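PDB 2BAS: YkuI protein from Bacillus subtilis, which binds the second messenger cyclic di-GMP through its EAL domain and may act as a cyclic-guanylate-specific phosphodiesterase. Local coordinates for residues E146-N151 with V175-K180; L195-L200 with L231-E236; C332-Y337 with D418-Y423. All blocks are in the same frame, centred on the assembly; numbering follows the deposited sequence.

Contact 1: E146-N151 with V175-K180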
loop_
_atom_site.group_PDB
_atom_site.type_symbol
_atom_site.label_atom_id
_atom_site.label_comp_id
_atom_site.label_asym_id
_atom_site.label_seq_id
_atom_site.Cartn_x
_atom_site.Cartn_y
_atom_site.Cartn_z
ATOM N N GLU A 146 3.308 -7.571 -21.363
ATOM C CA GLU A 146 4.001 -7.590 -20.090
ATOM C C GLU A 146 5.323 -6.841 -20.202
ATOM O O GLU A 146 6.138 -7.134 -21.074
ATOM C CB GLU A 146 4.251 -9.018 -19.622
ATOM C CG GLU A 146 3.005 -9.876 -19.398
ATOM C CD GLU A 146 3.352 -11.309 -18.963
ATOM O OE1 GLU A 146 4.411 -11.517 -18.312
ATOM O OE2 GLU A 146 2.558 -12.229 -19.268
ATOM N N ILE A 147 5.525 -5.874 -19.320
ATOM C CA ILE A 147 6.743 -5.085 -19.305
ATOM C C ILE A 147 7.499 -5.271 -17.982
ATOM O O ILE A 147 6.887 -5.414 -16.918
ATOM C CB ILE A 147 6.441 -3.578 -19.550
ATOM C CG1 ILE A 147 5.564 -3.387 -20.794
ATOM C CG2 ILE A 147 7.736 -2.785 -19.724
ATOM C CD1 ILE A 147 6.256 -3.746 -22.123
ATOM N N THR A 148 8.827 -5.297 -18.069
ATOM C CA THR A 148 9.687 -5.385 -16.898
ATOM C C THR A 148 10.524 -4.111 -16.849
ATOM O O THR A 148 11.447 -3.935 -17.650
ATOM C CB THR A 148 10.620 -6.622 -16.951
ATOM O OG1 THR A 148 9.865 -7.787 -17.305
ATOM C CG2 THR A 148 11.296 -6.852 -15.603
ATOM N N GLU A 149 10.191 -3.222 -15.916
ATOM C CA GLU A 149 10.881 -1.931 -15.804
ATOM C C GLU A 149 12.136 -2.030 -14.951
ATOM O O GLU A 149 12.887 -1.066 -14.832
ATOM C CB GLU A 149 9.965 -0.867 -15.210
ATOM C CG GLU A 149 8.560 -0.861 -15.750
ATOM C CD GLU A 149 7.627 -0.148 -14.809
ATOM O OE1 GLU A 149 8.081 0.790 -14.120
ATOM O OE2 GLU A 149 6.443 -0.530 -14.752
ATOM N N HIS A 150 12.342 -3.189 -14.337
ATOM C CA HIS A 150 13.549 -3.445 -13.571
ATOM C C HIS A 150 14.777 -3.280 -14.475
ATOM O O HIS A 150 15.769 -2.660 -14.089
ATOM C CB HIS A 150 13.488 -4.850 -12.947
ATOM C CG HIS A 150 14.827 -5.414 -12.576
ATOM N ND1 HIS A 150 15.626 -4.863 -11.596
ATOM C CD2 HIS A 150 15.503 -6.488 -13.052
ATOM C CE1 HIS A 150 16.739 -5.567 -11.489
ATOM N NE2 HIS A 150 16.690 -6.557 -12.363
ATOM N N ASN A 151 14.676 -3.800 -15.694
ATOM C CA ASN A 151 15.797 -3.827 -16.626
ATOM C C ASN A 151 16.086 -2.532 -17.400
ATOM O O ASN A 151 17.097 -2.448 -18.097
ATOM C CB ASN A 151 15.582 -4.975 -17.616
ATOM C CG ASN A 151 15.567 -6.327 -16.940
ATOM O OD1 ASN A 151 16.419 -6.620 -16.098
ATOM N ND2 ASN A 151 14.606 -7.164 -17.308
ATOM N N VAL A 175 2.317 -5.071 -15.732
ATOM C CA VAL A 175 3.637 -4.795 -15.173
ATOM C C VAL A 175 4.102 -6.058 -14.428
ATOM O O VAL A 175 3.307 -6.750 -13.788
ATOM C CB VAL A 175 3.651 -3.528 -14.279
ATOM C CG1 VAL A 175 4.946 -3.407 -13.513
ATOM C CG2 VAL A 175 3.470 -2.277 -15.132
ATOM N N ASP A 176 5.367 -6.327 -14.477
ATOM C CA ASP A 176 6.005 -7.574 -14.037
ATOM C C ASP A 176 6.840 -7.324 -12.763
ATOM O O ASP A 176 7.166 -6.176 -12.436
ATOM C CB ASP A 176 6.925 -8.097 -15.147
ATOM C CG ASP A 176 7.176 -9.598 -15.057
ATOM O OD1 ASP A 176 6.687 -10.273 -14.074
ATOM O OD2 ASP A 176 7.878 -10.189 -15.965
ATOM N N ASN A 177 7.144 -8.431 -12.094
ATOM C CA ASN A 177 7.957 -8.468 -10.844
ATOM C C ASN A 177 7.505 -7.442 -9.790
ATOM O O ASN A 177 8.312 -6.674 -9.247
ATOM C CB ASN A 177 9.425 -8.152 -11.143
ATOM C CG ASN A 177 10.068 -9.122 -12.130
ATOM O OD1 ASN A 177 9.497 -10.171 -12.420
ATOM N ND2 ASN A 177 11.236 -8.829 -12.670
ATOM N N ILE A 178 6.233 -7.426 -9.491
ATOM C CA ILE A 178 5.710 -6.490 -8.489
ATOM C C ILE A 178 5.833 -7.111 -7.087
ATOM O O ILE A 178 5.623 -8.323 -6.905
ATOM C CB ILE A 178 4.247 -6.157 -8.783
ATOM C CG1 ILE A 178 4.066 -5.438 -10.124
ATOM C CG2 ILE A 178 3.619 -5.240 -7.728
ATOM C CD1 ILE A 178 4.858 -4.128 -10.215
ATOM N N GLY A 179 6.179 -6.236 -6.154
ATOM C CA GLY A 179 6.348 -6.581 -4.737
ATOM C C GLY A 179 7.830 -6.735 -4.376
ATOM O O GLY A 179 8.270 -6.331 -3.288
ATOM N N LYS A 180 8.561 -7.304 -5.302
ATOM C CA LYS A 180 9.979 -7.591 -5.106
ATOM C C LYS A 180 10.925 -6.529 -5.725
ATOM O O LYS A 180 11.277 -5.519 -5.113
ATOM C CB LYS A 180 10.297 -8.952 -5.734
ATOM C CG LYS A 180 11.725 -9.428 -5.467
ATOM C CD LYS A 180 11.873 -10.225 -4.166
ATOM C CE LYS A 180 13.216 -10.958 -4.076
ATOM N NZ LYS A 180 13.343 -11.792 -2.874
#

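Contact 2: L195-L200 with L231-E236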
loop_
_atom_site.group_PDB
_atom_site.type_symbol
_atom_site.label_atom_id
_atom_site.label_comp_id
_atom_site.label_asym_id
_atom_site.label_seq_id
_atom_site.Cartn_x
_atom_site.Cartn_y
_atom_site.Cartn_z
ATOM N N LEU A 195 -2.927 -4.672 -15.411
ATOM C CA LEU A 195 -2.551 -5.880 -14.687
ATOM C C LEU A 195 -1.227 -5.753 -13.936
ATOM O O LEU A 195 -0.273 -5.154 -14.429
ATOM C CB LEU A 195 -2.456 -7.058 -15.658
ATOM C CG LEU A 195 -3.657 -7.976 -15.844
ATOM C CD1 LEU A 195 -4.045 -8.068 -17.310
ATOM C CD2 LEU A 195 -3.363 -9.351 -15.285
ATOM N N LEU A 196 -1.180 -6.355 -12.753
ATOM C CA LEU A 196 0.043 -6.450 -11.978
ATOM C C LEU A 196 0.374 -7.920 -11.827
ATOM O O LEU A 196 -0.450 -8.689 -11.337
ATOM C CB LEU A 196 -0.155 -5.816 -10.596
ATOM C CG LEU A 196 -0.489 -4.332 -10.496
ATOM C CD1 LEU A 196 -0.672 -3.947 -9.032
ATOM C CD2 LEU A 196 0.597 -3.472 -11.150
ATOM N N LYS A 197 1.559 -8.327 -12.266
ATOM C CA LYS A 197 1.986 -9.723 -12.114
ATOM C C LYS A 197 2.868 -9.871 -10.884
ATOM O O LYS A 197 3.920 -9.228 -10.776
ATOM C CB LYS A 197 2.739 -10.236 -13.336
ATOM C CG LYS A 197 1.891 -10.492 -14.561
ATOM C CD LYS A 197 2.602 -11.414 -15.583
ATOM C CE LYS A 197 2.360 -12.910 -15.302
ATOM N NZ LYS A 197 2.668 -13.799 -16.482
ATOM N N ILE A 198 2.426 -10.717 -9.962
ATOM C CA ILE A 198 3.132 -10.963 -8.712
ATOM C C ILE A 198 3.693 -12.384 -8.712
ATOM O O ILE A 198 2.970 -13.346 -8.931
ATOM C CB ILE A 198 2.196 -10.695 -7.497
ATOM C CG1 ILE A 198 1.670 -9.256 -7.547
ATOM C CG2 ILE A 198 2.912 -10.938 -6.187
ATOM C CD1 ILE A 198 0.495 -8.966 -6.614
ATOM N N ASP A 199 5.002 -12.487 -8.513
ATOM C CA ASP A 199 5.725 -13.753 -8.434
ATOM C C ASP A 199 5.673 -14.240 -6.988
ATOM O O ASP A 199 5.784 -13.443 -6.061
ATOM C CB ASP A 199 7.175 -13.525 -8.877
ATOM C CG ASP A 199 8.107 -14.675 -8.504
ATOM O OD1 ASP A 199 7.682 -15.852 -8.554
ATOM O OD2 ASP A 199 9.283 -14.398 -8.175
ATOM N N LEU A 200 5.511 -15.541 -6.785
ATOM C CA LEU A 200 5.388 -16.065 -5.425
ATOM C C LEU A 200 6.505 -17.027 -5.016
ATOM O O LEU A 200 6.374 -17.750 -4.022
ATOM C CB LEU A 200 4.008 -16.694 -5.204
ATOM C CG LEU A 200 2.782 -15.780 -5.314
ATOM C CD1 LEU A 200 1.515 -16.602 -5.149
ATOM C CD2 LEU A 200 2.828 -14.642 -4.295
ATOM N N LEU A 231 -2.384 -10.672 -11.039
ATOM C CA LEU A 231 -2.060 -11.986 -11.572
ATOM C C LEU A 231 -0.915 -12.605 -10.759
ATOM O O LEU A 231 0.215 -12.099 -10.766
ATOM C CB LEU A 231 -1.687 -11.860 -13.047
ATOM C CG LEU A 231 -1.089 -13.033 -13.823
ATOM C CD1 LEU A 231 -1.756 -14.341 -13.509
ATOM C CD2 LEU A 231 -1.176 -12.742 -15.317
ATOM N N TYR A 232 -1.212 -13.676 -10.032
ATOM C CA TYR A 232 -0.173 -14.371 -9.282
ATOM C C TYR A 232 0.392 -15.461 -10.147
ATOM O O TYR A 232 -0.335 -16.355 -10.559
ATOM C CB TYR A 232 -0.717 -14.955 -7.984
ATOM C CG TYR A 232 -1.064 -13.909 -6.961
ATOM C CD1 TYR A 232 -2.271 -13.237 -7.013
ATOM C CD2 TYR A 232 -0.182 -13.583 -5.945
ATOM C CE1 TYR A 232 -2.590 -12.276 -6.075
ATOM C CE2 TYR A 232 -0.500 -12.623 -5.003
ATOM C CZ TYR A 232 -1.701 -11.977 -5.079
ATOM O OH TYR A 232 -2.030 -11.011 -4.166
ATOM N N GLU A 233 1.686 -15.360 -10.439
ATOM C CA GLU A 233 2.405 -16.357 -11.234
ATOM C C GLU A 233 3.394 -17.148 -10.372
ATOM O O GLU A 233 3.586 -16.844 -9.194
ATOM C CB GLU A 233 3.115 -15.706 -12.439
ATOM C CG GLU A 233 4.268 -14.781 -12.106
ATOM C CD GLU A 233 5.146 -14.465 -13.312
ATOM O OE1 GLU A 233 5.833 -15.379 -13.832
ATOM O OE2 GLU A 233 5.164 -13.285 -13.733
ATOM N N ASP A 234 4.029 -18.148 -10.985
ATOM C CA ASP A 234 4.936 -19.084 -10.310
ATOM C C ASP A 234 4.299 -19.797 -9.111
ATOM O O ASP A 234 4.944 -19.993 -8.083
ATOM C CB ASP A 234 6.256 -18.408 -9.923
ATOM C CG ASP A 234 7.194 -18.209 -11.114
ATOM O OD1 ASP A 234 7.168 -19.025 -12.067
ATOM O OD2 ASP A 234 7.977 -17.233 -11.093
ATOM N N ILE A 235 3.029 -20.167 -9.253
ATOM C CA ILE A 235 2.326 -20.972 -8.263
ATOM C C ILE A 235 2.722 -22.431 -8.479
ATOM O O ILE A 235 2.398 -23.036 -9.502
ATOM C CB ILE A 235 0.797 -20.823 -8.383
ATOM C CG1 ILE A 235 0.372 -19.396 -8.044
ATOM C CG2 ILE A 235 0.092 -21.796 -7.457
ATOM C CD1 ILE A 235 -1.002 -19.038 -8.533
ATOM N N GLU A 236 3.437 -22.986 -7.509
ATOM C CA GLU A 236 3.945 -24.344 -7.625
ATOM C C GLU A 236 3.756 -25.188 -6.360
ATOM O O GLU A 236 4.448 -26.191 -6.170
ATOM C CB GLU A 236 5.410 -24.326 -8.075
ATOM C CG GLU A 236 6.374 -23.584 -7.157
ATOM C CD GLU A 236 7.802 -23.624 -7.679
ATOM O OE1 GLU A 236 8.053 -23.109 -8.792
ATOM O OE2 GLU A 236 8.677 -24.169 -6.973
#

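Contact 3: C332-Y337 with D418-Y423. With BME (beta-mercaptoethanol), chain C.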
loop_
_atom_site.group_PDB
_atom_site.type_symbol
_atom_site.label_atom_id
_atom_site.label_comp_id
_atom_site.label_asym_id
_atom_site.label_seq_id
_atom_site.Cartn_x
_atom_site.Cartn_y
_atom_site.Cartn_z
ATOM N N CYS A 332 -4.734 -8.514 30.136
ATOM C CA CYS A 332 -4.917 -8.383 28.686
ATOM C C CYS A 332 -4.636 -7.014 28.080
ATOM O O CYS A 332 -5.034 -6.749 26.948
ATOM C CB CYS A 332 -6.318 -8.845 28.274
ATOM S SG CYS A 332 -7.670 -7.974 29.085
ATOM N N SER A 333 -3.939 -6.144 28.800
ATOM C CA SER A 333 -3.590 -4.846 28.222
ATOM C C SER A 333 -2.233 -4.318 28.688
ATOM O O SER A 333 -1.657 -4.841 29.627
ATOM C CB SER A 333 -4.719 -3.812 28.424
ATOM O OG SER A 333 -5.064 -3.622 29.789
ATOM N N PHE A 334 -1.711 -3.300 28.009
ATOM C CA PHE A 334 -0.439 -2.690 28.431
ATOM C C PHE A 334 -0.515 -1.166 28.291
ATOM O O PHE A 334 0.349 -0.449 28.770
ATOM C CB PHE A 334 0.777 -3.278 27.680
ATOM C CG PHE A 334 0.916 -2.777 26.266
ATOM C CD1 PHE A 334 1.784 -1.725 25.971
ATOM C CD2 PHE A 334 0.174 -3.345 25.237
ATOM C CE1 PHE A 334 1.920 -1.250 24.671
ATOM C CE2 PHE A 334 0.290 -2.886 23.941
ATOM C CZ PHE A 334 1.164 -1.830 23.649
ATOM N N ARG A 335 -1.565 -0.679 27.655
ATOM C CA ARG A 335 -1.808 0.772 27.592
ATOM C C ARG A 335 -3.297 1.060 27.532
ATOM O O ARG A 335 -4.037 0.386 26.797
ATOM C CB ARG A 335 -1.103 1.417 26.406
ATOM C CG ARG A 335 -0.921 2.906 26.568
ATOM C CD ARG A 335 -0.513 3.581 25.283
ATOM N NE ARG A 335 0.902 3.404 24.958
ATOM C CZ ARG A 335 1.364 2.573 24.026
ATOM N NH1 ARG A 335 2.668 2.512 23.787
ATOM N NH2 ARG A 335 0.526 1.817 23.326
ATOM N N ILE A 336 -3.727 2.034 28.338
ATOM C CA ILE A 336 -5.121 2.513 28.361
ATOM C C ILE A 336 -5.159 4.048 28.448
ATOM O O ILE A 336 -4.388 4.639 29.211
ATOM C CB ILE A 336 -5.926 1.882 29.528
ATOM C CG1 ILE A 336 -5.801 0.359 29.483
ATOM C CG2 ILE A 336 -7.415 2.290 29.478
ATOM C CD1 ILE A 336 -6.541 -0.379 30.589
ATOM N N TYR A 337 -6.051 4.670 27.663
ATOM C CA TYR A 337 -6.262 6.127 27.640
ATOM C C TYR A 337 -7.631 6.469 27.021
ATOM O O TYR A 337 -8.235 5.620 26.353
ATOM C CB TYR A 337 -5.133 6.839 26.866
ATOM C CG TYR A 337 -5.038 6.472 25.392
ATOM C CD1 TYR A 337 -5.575 7.295 24.399
ATOM C CD2 TYR A 337 -4.427 5.299 25.001
ATOM C CE1 TYR A 337 -5.487 6.932 23.040
ATOM C CE2 TYR A 337 -4.338 4.930 23.678
ATOM C CZ TYR A 337 -4.858 5.737 22.697
ATOM O OH TYR A 337 -4.733 5.311 21.390
ATOM N N ASP A 418 -4.941 -0.987 24.482
ATOM C CA ASP A 418 -3.981 -1.672 23.606
ATOM C C ASP A 418 -3.667 -3.036 24.186
ATOM O O ASP A 418 -3.414 -3.150 25.380
ATOM C CB ASP A 418 -2.697 -0.841 23.449
ATOM C CG ASP A 418 -2.930 0.484 22.701
ATOM O OD1 ASP A 418 -3.969 0.623 22.003
ATOM O OD2 ASP A 418 -2.065 1.389 22.812
ATOM N N LEU A 419 -3.688 -4.075 23.359
ATOM C CA LEU A 419 -3.410 -5.431 23.860
ATOM C C LEU A 419 -1.985 -5.860 23.493
ATOM O O LEU A 419 -1.550 -5.661 22.361
ATOM C CB LEU A 419 -4.415 -6.464 23.318
ATOM C CG LEU A 419 -5.907 -6.200 23.100
ATOM C CD1 LEU A 419 -6.644 -7.513 23.198
ATOM C CD2 LEU A 419 -6.513 -5.225 24.073
ATOM N N PRO A 420 -1.257 -6.471 24.445
ATOM C CA PRO A 420 0.120 -6.853 24.149
ATOM C C PRO A 420 0.156 -8.071 23.250
ATOM O O PRO A 420 -0.824 -8.810 23.193
ATOM C CB PRO A 420 0.688 -7.190 25.530
ATOM C CG PRO A 420 -0.485 -7.641 26.336
ATOM C CD PRO A 420 -1.670 -6.863 25.808
ATOM N N TYR A 421 1.263 -8.269 22.544
ATOM C CA TYR A 421 1.462 -9.482 21.735
ATOM C C TYR A 421 1.401 -10.749 22.596
ATOM O O TYR A 421 0.960 -11.798 22.124
ATOM C CB TYR A 421 2.813 -9.423 20.981
ATOM C CG TYR A 421 3.074 -10.562 19.997
ATOM C CD1 TYR A 421 3.846 -11.643 20.362
ATOM C CD2 TYR A 421 2.557 -10.531 18.703
ATOM C CE1 TYR A 421 4.090 -12.685 19.467
ATOM C CE2 TYR A 421 2.798 -11.559 17.798
ATOM C CZ TYR A 421 3.558 -12.624 18.174
ATOM O OH TYR A 421 3.807 -13.657 17.266
ATOM N N SER A 422 1.847 -10.648 23.848
ATOM C CA SER A 422 1.847 -11.797 24.747
ATOM C C SER A 422 0.429 -12.296 25.068
ATOM O O SER A 422 0.251 -13.438 25.484
ATOM C CB SER A 422 2.623 -11.500 26.037
ATOM O OG SER A 422 1.941 -10.563 26.849
ATOM N N TYR A 423 -0.570 -11.444 24.875
ATOM C CA TYR A 423 -1.948 -11.843 25.109
ATOM C C TYR A 423 -2.554 -12.435 23.842
ATOM O O TYR A 423 -3.227 -13.466 23.886
ATOM C CB TYR A 423 -2.798 -10.658 25.595
ATOM C CG TYR A 423 -4.274 -10.976 25.644
ATOM C CD1 TYR A 423 -5.120 -10.623 24.595
ATOM C CD2 TYR A 423 -4.820 -11.661 26.731
ATOM C CE1 TYR A 423 -6.478 -10.936 24.630
ATOM C CE2 TYR A 423 -6.178 -11.967 26.783
ATOM C CZ TYR A 423 -6.998 -11.596 25.735
ATOM O OH TYR A 423 -8.341 -11.911 25.791
HETATM C C1 BME C . -9.235 -11.110 29.314
HETATM C C2 BME C . -9.398 -10.051 30.398
HETATM O O1 BME C . -10.321 -11.037 28.415
HETATM S S2 BME C . -7.851 -9.165 30.725
HETATM O O HOH W 1 -4.158 2.547 20.343
#

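Contact 1: E146-N151 with V175-K180
Two torsions bring Thr148 and Asp176 together: OG1 of Thr148 stands anti to its carbonyl carbon (chi1 -47°), and CG of Asp176 is swung opposite its own backbone N (chi1 -156°). The hydroxyl then gives a weak hydrogen bond across to the carboxylate, Thr148 OG1 to Asp176 OD2 at 3.4 Å, while the methyl CG2 of Thr148 lies against the side chain of Asn177. The other oxygen stays local: Asp176 OD1 accepts Asn177 N at 2.7 Å from above the carboxylate plane, which helps to fix the rotation of the group. The backbones meet as parallel strands with Ile147 beside Val175, and a weak bond runs from Asp176 N to Ile147 O at 3.0 Å. Glu149 crosses Val175 at about a right angle, its OE2 lying 3.5 Å from both Val175 CG1 and Val175 CG2, while its OE1 is hydrogen-bonded to Tyr160. The pairing of the two strands closes the beta-alpha-beta unit of strand 143-147, helix 156-167 and strand 172-178, at the C-terminal ends of the strands, the rim where TIM-barrel-like domains place their active sites. Acid is concentrated there: Glu146 OE1 sits 4.4 Å from Asp176 OD2, and a salt bridge from Lys197 to Glu146 probably offsets part of it. Such a cluster is consistent with the cation-binding rim of related EAL domains.

Contact 2: L195-L200 with L231-E236
Ile198 and Tyr232 form the middle pair of a parallel backbone ladder, with Lys197 beside Leu231 before them and Asp199 beside Glu233 after. Its bonds run from Leu231 N to Leu196 O (2.8 Å), from Ile198 N to Leu231 O (2.7 Å) and from Glu233 N to Ile198 O (2.8 Å); just past strand 195-199, the bond from Leu200 N to Glu233 O is weak.

Apolar contacts fill the face of Ile198 and Tyr232. The two side chains run alongside each other, Ile198 CG2 lying 4.0 Å from Tyr232 CE2, while Leu200 crosses obliquely and sets CG at the edge of the tyrosine ring, in its plane.

On the face of Lys197 and Leu231, the lysine methylenes lie along the leucine, Lys197 CE reaching Leu231 CD2 at 3.5 Å. A bend at chi3 (87°) then turns the amine across Glu233 in a long salt bridge, Lys197 NZ to Glu233 OE2 at 3.7 Å; Glu146 and Gln253 also bind NZ. The Asp199 and Asp234 carboxylates come close with no bond between them, and Asp199 OD1 instead accepts Gln201 N.

Strand 172-178 flanks strand 195-199, and strand 249-252 flanks strand 229-233. Leu216 of helix 211-226 packs on Ile198, and Tyr243 of helix 238-246 on Tyr232 and Leu200.

Contact 3: C332-Y337 with D418-Y423
Arg335 and Asp418 form the ionic link: Arg335 NH2 donates to the anti lone pair of Asp418 OD2 at 2.7 Å, with the oxygen at the guanidinium edge and the guanidinium and carboxylate planes 76° apart. A bend at chi3 (-78°) brings the edge of the guanidinium to the carboxylate. Glu397 and Asp395 hold the same guanidinium by salt bridges, so its charge is probably shared among three acidic side chains. The second oxygen, Asp418 OD1, takes a bond from a water that also touches Tyr337 OH, and another from Thr404, so the carboxylate is gripped on both of its oxygens.

Two backbone bonds link the segments: Asp418 N to Arg335 O at 2.8 Å and, from just before strand 335-340, Phe334 N to Asp418 O at 3.1 Å.

Ring contacts continue past the strand ends. Phe334 turns its ring edge to Leu419 O and Pro420 N, the proline lying right before helix 421-424, and its CD2 makes an apolar contact with Pro420 CB at 3.9 Å. Cys332 CB sits over one face of the Tyr423 ring, a CH-pi contact 3.6 Å from its centroid, with SG farther above the same ring. That sulfur carries beta-mercaptoethanol as a mixed disulfide, Cys332 SG to S2 at 2.0 Å, an adduct probably left by crystallisation; its O1 bonds weakly to Tyr423 OH, which is also hydrogen-bonded to His295. Replacing Tyr423 by an alanine would probably leave Cys332 CB without the ring beneath it and His295 without its hydroxyl partner.

The pairing joins strands 335-340 and 413-419, the first and last of the six-stranded antiparallel sheet, side by side at its centre, a topology consistent with a PAS-like sensory fold.

From the N terminus, contact 1 closes first, bringing strand 172-178 back beside strand 143-147 after helix 156-167. Contact 2 follows and returns strand 229-233 to strand 195-199 after helix 211-226. Contact 3 spans the longest loop, from residues 332-337 to 418-423. All three come in series, so none nests within or crosses another. Contacts 1 and 2 touch through neighbouring strands 172-178 and 195-199, where Val175 O lies 2.8 Å from Lys197 N; together they build one side of the EAL barrel. Contact 3 stands apart in the C-terminal domain, its centre about 38 Å from that of contact 2, with the long helix 271-311 running between the domains.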